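Local atomic coordinates of Ras-associated and pleckstrin homology domains-containing protein 1 (Homo sapiens, PDB entry 4GN1), a protein that mediates localized membrane signals, is implicated in regulating lamellipodial dynamics and targets EVL and VASP to the leading edge, represented here by its Ras-associating and pleckstrin homology domains. Residues Leu6-Asp14 against Gln80-Arg88; Glu51-Glu59 against Gln211-Tyr219. One frame throughout, in Å; residues are numbered along the deposited sequence.

Contact 1. Residues Leu6-Asp14 against Gln80-Arg88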
loop_
_atom_site.group_PDB
_atom_site.type_symbol
_atom_site.label_atom_id
_atom_site.label_comp_id
_atom_site.label_asym_id
_atom_site.label_seq_id
_atom_site.Cartn_x
_atom_site.Cartn_y
_atom_site.Cartn_z
ATOM N N LEU A 6 4.849 17.712 -17.892
ATOM C CA LEU A 6 6.090 17.086 -17.408
ATOM C C LEU A 6 6.368 15.747 -18.088
ATOM O O LEU A 6 5.497 14.883 -18.150
ATOM C CB LEU A 6 6.070 16.904 -15.883
ATOM C CG LEU A 6 7.232 16.108 -15.263
ATOM C CD1 LEU A 6 8.487 16.940 -15.041
ATOM C CD2 LEU A 6 6.777 15.516 -13.940
ATOM N N VAL A 7 7.595 15.590 -18.583
ATOM C CA VAL A 7 8.080 14.327 -19.110
ATOM C C VAL A 7 8.691 13.479 -17.994
ATOM O O VAL A 7 9.675 13.861 -17.379
ATOM C CB VAL A 7 9.076 14.520 -20.269
ATOM C CG1 VAL A 7 9.294 13.202 -21.000
ATOM C CG2 VAL A 7 8.561 15.564 -21.258
ATOM N N ILE A 8 8.055 12.342 -17.715
ATOM C CA ILE A 8 8.562 11.372 -16.755
ATOM C C ILE A 8 9.268 10.224 -17.476
ATOM O O ILE A 8 9.041 9.995 -18.663
ATOM C CB ILE A 8 7.427 10.810 -15.865
ATOM C CG1 ILE A 8 6.401 10.051 -16.708
ATOM C CG2 ILE A 8 6.750 11.950 -15.126
ATOM C CD1 ILE A 8 5.425 9.230 -15.902
ATOM N N ARG A 9 10.136 9.527 -16.754
ATOM C CA ARG A 9 10.765 8.315 -17.262
ATOM C C ARG A 9 10.219 7.145 -16.479
ATOM O O ARG A 9 10.214 7.169 -15.255
ATOM C CB ARG A 9 12.289 8.358 -17.119
ATOM C CG ARG A 9 13.014 7.267 -17.887
ATOM C CD ARG A 9 14.476 7.629 -18.109
ATOM N NE ARG A 9 15.303 7.412 -16.923
ATOM C CZ ARG A 9 16.013 6.300 -16.691
ATOM N NH1 ARG A 9 15.997 5.295 -17.577
ATOM N NH2 ARG A 9 16.755 6.190 -15.579
ATOM N N VAL A 10 9.776 6.128 -17.208
ATOM C CA VAL A 10 9.115 4.966 -16.623
ATOM C C VAL A 10 9.871 3.702 -16.999
ATOM O O VAL A 10 10.158 3.479 -18.183
ATOM C CB VAL A 10 7.644 4.823 -17.111
ATOM C CG1 VAL A 10 6.967 3.667 -16.417
ATOM C CG2 VAL A 10 6.845 6.076 -16.830
ATOM N N HIS A 11 10.174 2.880 -15.996
ATOM C CA HIS A 11 10.744 1.546 -16.233
ATOM C C HIS A 11 9.704 0.514 -16.506
ATOM O O HIS A 11 8.756 0.347 -15.738
ATOM C CB HIS A 11 11.675 1.129 -15.106
ATOM C CG HIS A 11 12.849 2.061 -14.946
ATOM N ND1 HIS A 11 12.736 3.280 -14.355
ATOM C CD2 HIS A 11 14.159 1.954 -15.380
ATOM C CE1 HIS A 11 13.928 3.901 -14.391
ATOM N NE2 HIS A 11 14.799 3.088 -15.016
ATOM N N MET A 12 9.858 -0.162 -17.638
ATOM C CA MET A 12 8.893 -1.185 -18.051
ATOM C C MET A 12 9.233 -2.523 -17.432
ATOM O O MET A 12 10.209 -2.671 -16.666
ATOM C CB MET A 12 8.756 -1.298 -19.584
ATOM C CG MET A 12 8.604 0.038 -20.309
ATOM S SD MET A 12 7.201 1.043 -19.757
ATOM C CE MET A 12 5.916 0.550 -20.929
ATOM N N SER A 13 8.402 -3.494 -17.769
ATOM C CA SER A 13 8.392 -4.781 -17.102
ATOM C C SER A 13 9.670 -5.549 -17.409
ATOM O O SER A 13 10.091 -6.385 -16.612
ATOM C CB SER A 13 7.156 -5.575 -17.531
ATOM O OG SER A 13 6.087 -4.699 -17.891
ATOM N N ASP A 14 10.291 -5.235 -18.550
ATOM C CA ASP A 14 11.538 -5.886 -18.997
ATOM C C ASP A 14 12.790 -5.020 -18.769
ATOM O O ASP A 14 13.772 -5.141 -19.507
ATOM C CB ASP A 14 11.425 -6.317 -20.477
ATOM C CG ASP A 14 11.126 -5.147 -21.415
ATOM O OD1 ASP A 14 10.882 -4.022 -20.929
ATOM O OD2 ASP A 14 11.152 -5.339 -22.645
ATOM N N GLN A 80 16.780 9.356 -6.672
ATOM C CA GLN A 80 17.050 8.203 -7.510
ATOM C C GLN A 80 15.847 7.258 -7.470
ATOM O O GLN A 80 15.950 6.079 -7.837
ATOM C CB GLN A 80 18.279 7.456 -7.012
ATOM C CG GLN A 80 19.453 8.321 -6.607
ATOM C CD GLN A 80 20.719 7.502 -6.485
ATOM O OE1 GLN A 80 21.119 6.834 -7.436
ATOM N NE2 GLN A 80 21.350 7.542 -5.313
ATOM N N ASN A 81 14.716 7.783 -7.001
ATOM C CA ASN A 81 13.447 7.074 -7.067
ATOM C C ASN A 81 13.103 6.694 -8.515
ATOM O O ASN A 81 13.409 7.434 -9.447
ATOM C CB ASN A 81 12.330 7.959 -6.497
ATOM C CG ASN A 81 12.451 8.169 -4.998
ATOM O OD1 ASN A 81 13.284 7.544 -4.325
ATOM N ND2 ASN A 81 11.604 9.045 -4.468
ATOM N N LYS A 82 12.454 5.553 -8.689
ATOM C CA LYS A 82 12.032 5.116 -10.014
ATOM C C LYS A 82 10.516 4.966 -10.092
ATOM O O LYS A 82 9.836 4.696 -9.086
ATOM C CB LYS A 82 12.672 3.774 -10.362
ATOM C CG LYS A 82 14.182 3.782 -10.398
ATOM C CD LYS A 82 14.688 2.415 -10.834
ATOM C CE LYS A 82 16.200 2.406 -11.063
ATOM N NZ LYS A 82 16.692 1.012 -11.315
ATOM N N LEU A 83 9.997 5.146 -11.294
ATOM C CA LEU A 83 8.634 4.816 -11.595
ATOM C C LEU A 83 8.694 3.519 -12.365
ATOM O O LEU A 83 9.589 3.325 -13.202
ATOM C CB LEU A 83 8.004 5.909 -12.436
ATOM C CG LEU A 83 7.018 6.901 -11.799
ATOM C CD1 LEU A 83 7.213 7.116 -10.306
ATOM C CD2 LEU A 83 6.989 8.227 -12.537
ATOM N N ILE A 84 7.761 2.618 -12.066
ATOM C CA ILE A 84 7.728 1.334 -12.719
ATOM C C ILE A 84 6.312 0.974 -13.163
ATOM O O ILE A 84 5.368 0.964 -12.361
ATOM C CB ILE A 84 8.295 0.205 -11.825
ATOM C CG1 ILE A 84 9.593 0.644 -11.149
ATOM C CG2 ILE A 84 8.528 -1.053 -12.654
ATOM C CD1 ILE A 84 10.309 -0.441 -10.359
ATOM N N PHE A 85 6.198 0.635 -14.444
ATOM C CA PHE A 85 4.953 0.220 -15.042
ATOM C C PHE A 85 4.977 -1.286 -15.197
ATOM O O PHE A 85 5.726 -1.802 -16.004
ATOM C CB PHE A 85 4.802 0.906 -16.391
ATOM C CG PHE A 85 3.636 0.432 -17.188
ATOM C CD1 PHE A 85 2.337 0.719 -16.786
ATOM C CD2 PHE A 85 3.833 -0.278 -18.342
ATOM C CE1 PHE A 85 1.255 0.294 -17.536
ATOM C CE2 PHE A 85 2.758 -0.706 -19.100
ATOM C CZ PHE A 85 1.470 -0.421 -18.702
ATOM N N MET A 86 4.179 -1.979 -14.391
ATOM C CA MET A 86 4.103 -3.456 -14.375
ATOM C C MET A 86 2.746 -3.920 -13.852
ATOM O O MET A 86 2.058 -3.187 -13.165
ATOM C CB MET A 86 5.196 -4.063 -13.481
ATOM C CG MET A 86 5.215 -3.517 -12.056
ATOM S SD MET A 86 6.651 -4.047 -11.079
ATOM C CE MET A 86 6.683 -5.797 -11.510
ATOM N N GLU A 87 2.372 -5.142 -14.183
ATOM C CA GLU A 87 1.187 -5.751 -13.630
ATOM C C GLU A 87 1.442 -6.081 -12.181
ATOM O O GLU A 87 2.436 -6.733 -11.849
ATOM C CB GLU A 87 0.910 -7.051 -14.356
ATOM C CG GLU A 87 0.023 -6.917 -15.565
ATOM C CD GLU A 87 0.209 -8.101 -16.470
ATOM O OE1 GLU A 87 -0.790 -8.780 -16.749
ATOM O OE2 GLU A 87 1.377 -8.360 -16.873
ATOM N N ARG A 88 0.562 -5.627 -11.307
ATOM C CA ARG A 88 0.641 -6.043 -9.905
ATOM C C ARG A 88 -0.699 -6.635 -9.478
ATOM O O ARG A 88 -1.719 -5.947 -9.484
ATOM C CB ARG A 88 1.062 -4.869 -9.014
ATOM C CG ARG A 88 2.462 -4.313 -9.322
ATOM C CD ARG A 88 3.585 -5.278 -8.967
ATOM N NE ARG A 88 3.626 -5.501 -7.524
ATOM C CZ ARG A 88 4.510 -4.966 -6.688
ATOM N NH1 ARG A 88 5.489 -4.201 -7.145
ATOM N NH2 ARG A 88 4.432 -5.245 -5.394
HETATM O O HOH W 1 11.664 5.888 -13.221
#

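Contact 2. Residues Glu51-Glu59 against Gln211-Tyr219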
loop_
_atom_site.group_PDB
_atom_site.type_symbol
_atom_site.label_atom_id
_atom_site.label_comp_id
_atom_site.label_asym_id
_atom_site.label_seq_id
_atom_site.Cartn_x
_atom_site.Cartn_y
_atom_site.Cartn_z
ATOM N N GLU A 51 6.149 3.232 -7.468
ATOM C CA GLU A 51 7.336 4.066 -7.181
ATOM C C GLU A 51 8.258 3.344 -6.219
ATOM O O GLU A 51 7.777 2.643 -5.319
ATOM C CB GLU A 51 6.968 5.478 -6.658
ATOM C CG GLU A 51 6.409 5.561 -5.238
ATOM C CD GLU A 51 6.062 6.979 -4.797
ATOM O OE1 GLU A 51 5.206 7.131 -3.915
ATOM O OE2 GLU A 51 6.618 7.956 -5.324
ATOM N N THR A 52 9.567 3.459 -6.435
ATOM C CA THR A 52 10.502 3.032 -5.417
ATOM C C THR A 52 10.971 4.276 -4.668
ATOM O O THR A 52 11.082 5.354 -5.273
ATOM C CB THR A 52 11.740 2.270 -5.972
ATOM O OG1 THR A 52 12.575 3.170 -6.726
ATOM C CG2 THR A 52 11.342 1.028 -6.801
ATOM N N VAL A 53 11.190 4.143 -3.357
ATOM C CA VAL A 53 11.899 5.167 -2.596
ATOM C C VAL A 53 13.297 4.629 -2.394
ATOM O O VAL A 53 13.526 3.690 -1.631
ATOM C CB VAL A 53 11.208 5.540 -1.275
ATOM C CG1 VAL A 53 12.001 6.622 -0.565
ATOM C CG2 VAL A 53 9.797 6.056 -1.549
ATOM N N SER A 54 14.225 5.211 -3.146
ATOM C CA SER A 54 15.537 4.629 -3.365
ATOM C C SER A 54 16.440 4.628 -2.131
ATOM O O SER A 54 17.147 3.658 -1.896
ATOM C CB SER A 54 16.226 5.352 -4.514
ATOM O OG SER A 54 17.280 4.553 -4.995
ATOM N N GLU A 55 16.417 5.712 -1.358
ATOM C CA GLU A 55 17.144 5.826 -0.098
ATOM C C GLU A 55 16.757 4.799 0.955
ATOM O O GLU A 55 17.513 4.557 1.913
ATOM C CB GLU A 55 16.901 7.208 0.493
ATOM C CG GLU A 55 18.008 8.198 0.193
ATOM C CD GLU A 55 19.313 7.779 0.849
ATOM O OE1 GLU A 55 19.419 7.843 2.095
ATOM O OE2 GLU A 55 20.230 7.367 0.117
ATOM N N LEU A 56 15.574 4.210 0.790
ATOM C CA LEU A 56 14.943 3.431 1.832
ATOM C C LEU A 56 14.562 2.047 1.350
ATOM O O LEU A 56 13.955 1.275 2.100
ATOM C CB LEU A 56 13.693 4.151 2.303
ATOM C CG LEU A 56 13.885 5.459 3.080
ATOM C CD1 LEU A 56 12.545 6.155 3.333
ATOM C CD2 LEU A 56 14.662 5.242 4.385
ATOM N N GLN A 57 14.897 1.750 0.094
ATOM C CA GLN A 57 14.734 0.417 -0.478
ATOM C C GLN A 57 13.320 -0.162 -0.246
ATOM O O GLN A 57 13.145 -1.265 0.265
ATOM C CB GLN A 57 15.847 -0.515 0.035
ATOM C CG GLN A 57 16.278 -1.604 -0.937
ATOM C CD GLN A 57 17.397 -2.483 -0.381
ATOM O OE1 GLN A 57 18.555 -2.067 -0.322
ATOM N NE2 GLN A 57 17.054 -3.704 0.027
ATOM N N MET A 58 12.310 0.593 -0.640
ATOM C CA MET A 58 10.941 0.129 -0.509
ATOM C C MET A 58 10.112 0.609 -1.707
ATOM O O MET A 58 10.599 1.369 -2.548
ATOM C CB MET A 58 10.355 0.621 0.830
ATOM C CG MET A 58 10.328 2.135 0.933
ATOM S SD MET A 58 9.687 2.788 2.479
ATOM C CE MET A 58 11.156 2.701 3.496
ATOM N N GLU A 59 8.857 0.192 -1.800
ATOM C CA GLU A 59 8.083 0.588 -2.965
ATOM C C GLU A 59 6.596 0.562 -2.686
ATOM O O GLU A 59 6.150 -0.189 -1.825
ATOM C CB GLU A 59 8.394 -0.343 -4.135
ATOM C CG GLU A 59 7.881 -1.752 -3.914
ATOM C CD GLU A 59 7.995 -2.645 -5.136
ATOM O OE1 GLU A 59 8.969 -2.470 -5.932
ATOM O OE2 GLU A 59 7.105 -3.541 -5.264
ATOM N N GLN A 211 12.152 11.282 2.588
ATOM C CA GLN A 211 12.799 10.662 1.439
ATOM C C GLN A 211 14.134 10.017 1.793
ATOM O O GLN A 211 14.759 9.406 0.939
ATOM C CB GLN A 211 12.986 11.693 0.314
ATOM C CG GLN A 211 11.687 12.143 -0.343
ATOM C CD GLN A 211 11.033 11.029 -1.147
ATOM O OE1 GLN A 211 11.691 10.370 -1.967
ATOM N NE2 GLN A 211 9.742 10.789 -0.892
ATOM N N LYS A 212 14.565 10.158 3.041
ATOM C CA LYS A 212 15.802 9.537 3.523
ATOM C C LYS A 212 15.611 9.041 4.955
ATOM O O LYS A 212 14.484 9.048 5.463
ATOM C CB LYS A 212 17.003 10.500 3.417
ATOM C CG LYS A 212 16.789 11.842 4.083
ATOM C CD LYS A 212 18.063 12.667 4.168
ATOM C CE LYS A 212 17.818 13.920 5.015
ATOM N NZ LYS A 212 19.039 14.396 5.736
ATOM N N LYS A 213 16.704 8.613 5.595
ATOM C CA LYS A 213 16.627 7.918 6.882
ATOM C C LYS A 213 15.966 8.814 7.911
ATOM O O LYS A 213 16.335 9.983 8.071
ATOM C CB LYS A 213 18.008 7.464 7.388
ATOM C CG LYS A 213 18.739 6.452 6.505
ATOM C CD LYS A 213 18.370 4.994 6.804
ATOM C CE LYS A 213 19.193 4.019 5.964
ATOM N NZ LYS A 213 18.775 3.981 4.528
ATOM N N SER A 214 14.977 8.270 8.597
ATOM C CA SER A 214 14.277 9.029 9.606
ATOM C C SER A 214 13.710 8.064 10.628
ATOM O O SER A 214 13.244 6.962 10.277
ATOM C CB SER A 214 13.168 9.916 8.980
ATOM O OG SER A 214 12.589 10.799 9.933
ATOM N N GLN A 215 13.781 8.494 11.884
ATOM C CA GLN A 215 13.212 7.783 13.028
ATOM C C GLN A 215 11.664 7.717 12.997
ATOM O O GLN A 215 11.071 6.897 13.707
ATOM C CB GLN A 215 13.711 8.427 14.348
ATOM C CG GLN A 215 13.304 9.900 14.503
ATOM C CD GLN A 215 13.878 10.626 15.722
ATOM O OE1 GLN A 215 13.784 11.843 15.809
ATOM N NE2 GLN A 215 14.463 9.891 16.656
ATOM N N TYR A 216 11.039 8.580 12.185
ATOM C CA TYR A 216 9.571 8.676 12.042
ATOM C C TYR A 216 9.022 7.717 10.982
ATOM O O TYR A 216 7.817 7.657 10.725
ATOM C CB TYR A 216 9.147 10.113 11.716
ATOM C CG TYR A 216 9.734 11.155 12.629
ATOM C CD1 TYR A 216 10.492 12.200 12.120
ATOM C CD2 TYR A 216 9.541 11.090 14.008
ATOM C CE1 TYR A 216 11.039 13.166 12.945
ATOM C CE2 TYR A 216 10.088 12.049 14.842
ATOM C CZ TYR A 216 10.838 13.086 14.300
ATOM O OH TYR A 216 11.396 14.038 15.131
ATOM N N ILE A 217 9.925 6.991 10.344
ATOM C CA ILE A 217 9.561 5.902 9.478
ATOM C C ILE A 217 9.301 4.710 10.397
ATOM O O ILE A 217 10.115 4.429 11.263
ATOM C CB ILE A 217 10.703 5.586 8.484
ATOM C CG1 ILE A 217 11.076 6.846 7.661
ATOM C CG2 ILE A 217 10.300 4.447 7.584
ATOM C CD1 ILE A 217 12.342 6.750 6.826
ATOM N N LYS A 218 8.164 4.038 10.212
ATOM C CA LYS A 218 7.814 2.849 10.982
ATOM C C LYS A 218 7.995 1.591 10.138
ATOM O O LYS A 218 7.502 1.517 9.004
ATOM C CB LYS A 218 6.368 2.947 11.445
ATOM C CG LYS A 218 6.090 4.132 12.344
ATOM C CD LYS A 218 6.854 3.984 13.642
ATOM C CE LYS A 218 6.505 5.062 14.650
ATOM N NZ LYS A 218 7.591 5.151 15.659
ATOM N N TYR A 219 8.698 0.605 10.699
ATOM C CA TYR A 219 8.962 -0.655 10.001
ATOM C C TYR A 219 8.296 -1.841 10.669
ATOM O O TYR A 219 8.504 -2.080 11.852
ATOM C CB TYR A 219 10.452 -0.917 9.942
ATOM C CG TYR A 219 11.242 0.147 9.240
ATOM C CD1 TYR A 219 11.647 -0.036 7.947
ATOM C CD2 TYR A 219 11.608 1.326 9.892
ATOM C CE1 TYR A 219 12.398 0.916 7.295
ATOM C CE2 TYR A 219 12.358 2.298 9.250
ATOM C CZ TYR A 219 12.745 2.084 7.946
ATOM O OH TYR A 219 13.480 3.008 7.261
HETATM O O HOH W 2 15.197 8.074 -2.119
#

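Contact 1. Residues Leu6-Asp14 against Gln80-Arg88
His11 carries the contact with both its backbone and its ring. Its N gives a nearly straight bond to Leu83 O (2.9 Å, 167° at the hydrogen), and His11 O receives Phe85 N at 2.9 Å. With CG beside the backbone N (chi1 -61°), the imidazole hangs over Lys82, whose extended chain crosses it at about a right angle and sets CD 4.1 Å from the ring centroid, a CH-pi contact over one face. Water 1, in the ring plane, accepts from Leu83 N at 2.7 Å, donates to Arg9 O and accepts weakly from His11 ND1, filling a rung at which the strands have parted. Such parallel pairing of strands 6-11 and 83-87 fits the ubiquitin-like fold of the Ras-associating domain, in which the first and last strands lie side by side. The Phe85 ring lies against helix 28-39, on Leu32, Leu35 and Ser39. Met12, bent at chi2 and chi3, places SD 5.1 Å from the Phe85 ring centroid, an oblique Met-aromatic contact; separately, Met12 CE packs 3.4 Å from Phe85 CD2. Val10 CG1 presses on Phe85 CB at 3.5 Å, and Ile8 CD1 meets Leu83 CD2 at 3.8 Å.

Contact 2. Residues Glu51-Glu59 against Gln211-Tyr219
The Tyr219 ring meets Met58 obliquely: Met58 CE lies 4.4 Å from Tyr219 CE1, while Tyr195 and the cation-pi partner Lys141 also adjoin the ring. At its hydroxyl end, Leu56 CD2 comes to 3.8 Å from Tyr219 OH, the side chains crossing at about a right angle. In the Gln211 amide, a second flat group, OE1 touches Val53 CG1, but its polar needs are met by Asn81, which donates to OE1, and by Pro208 O, which accepts from NE2. Gln211 NE2 also bonds weakly to a malonate ion, probably from the crystallisation liquor. The bend at chi2 (-68°) turns this amide back toward Val53.

Leu56 is the apolar centre. With CG beside the backbone N and chi2 extended (173°), its two methyls straddle the end of Ile217: Leu56 CD1 is 3.5 Å from Ile217 CD1, the side chains meeting tip to tip. Glu55 lies alongside Lys212, both pointing the same way, and Glu55 CB sits 3.1 Å from Gln211 O. Lys213 swings NZ to 3.0 Å from Glu55 O. Lys213 NZ and Glu55 OE1, 4.6 Å apart, are not in contact, but their opposite charges probably attract. Water 2 accepts from Glu55 N at 2.8 Å and donates weakly to Gln211 O, bridging the two backbones.

Val53 N bonds to Met58 O, Leu56 N bonds to Val53 O (3.2 Å), and Gln57 and Met58 both face Val53; with Gln57 at positive phi (50°) as the first bulge residue, this fits a G1 beta bulge at the hairpin end. The contact sets the bulged turn between strands 47-53 and 58-61 of the Ras-associating domain against the loop leading into strand 218-221 of the pleckstrin homology domain and the start of that strand, an RA-PH interdomain interface.

From the N terminus the chain first runs along Leu6-Asp14, then through the hairpin region Glu51-Glu59, before Gln80-Arg88 returns to close contact 1 with 65 residues between its segments. Contact 2 closes much later, when Gln211-Tyr219 comes back to the hairpin across 151 residues. The segments alternate, so the two loops cross. Contact 1 ties strands within the Ras-associating domain, whereas contact 2 joins that domain to the pleckstrin homology domain. Strands 47-53 and 83-87 are neighbours, which brings the contacts together: Arg88 NH1 forms a salt bridge with Glu59 OE2 at 2.6 Å, and Asn81 OD1 probably accepts a hydrogen bond from Ser54 N.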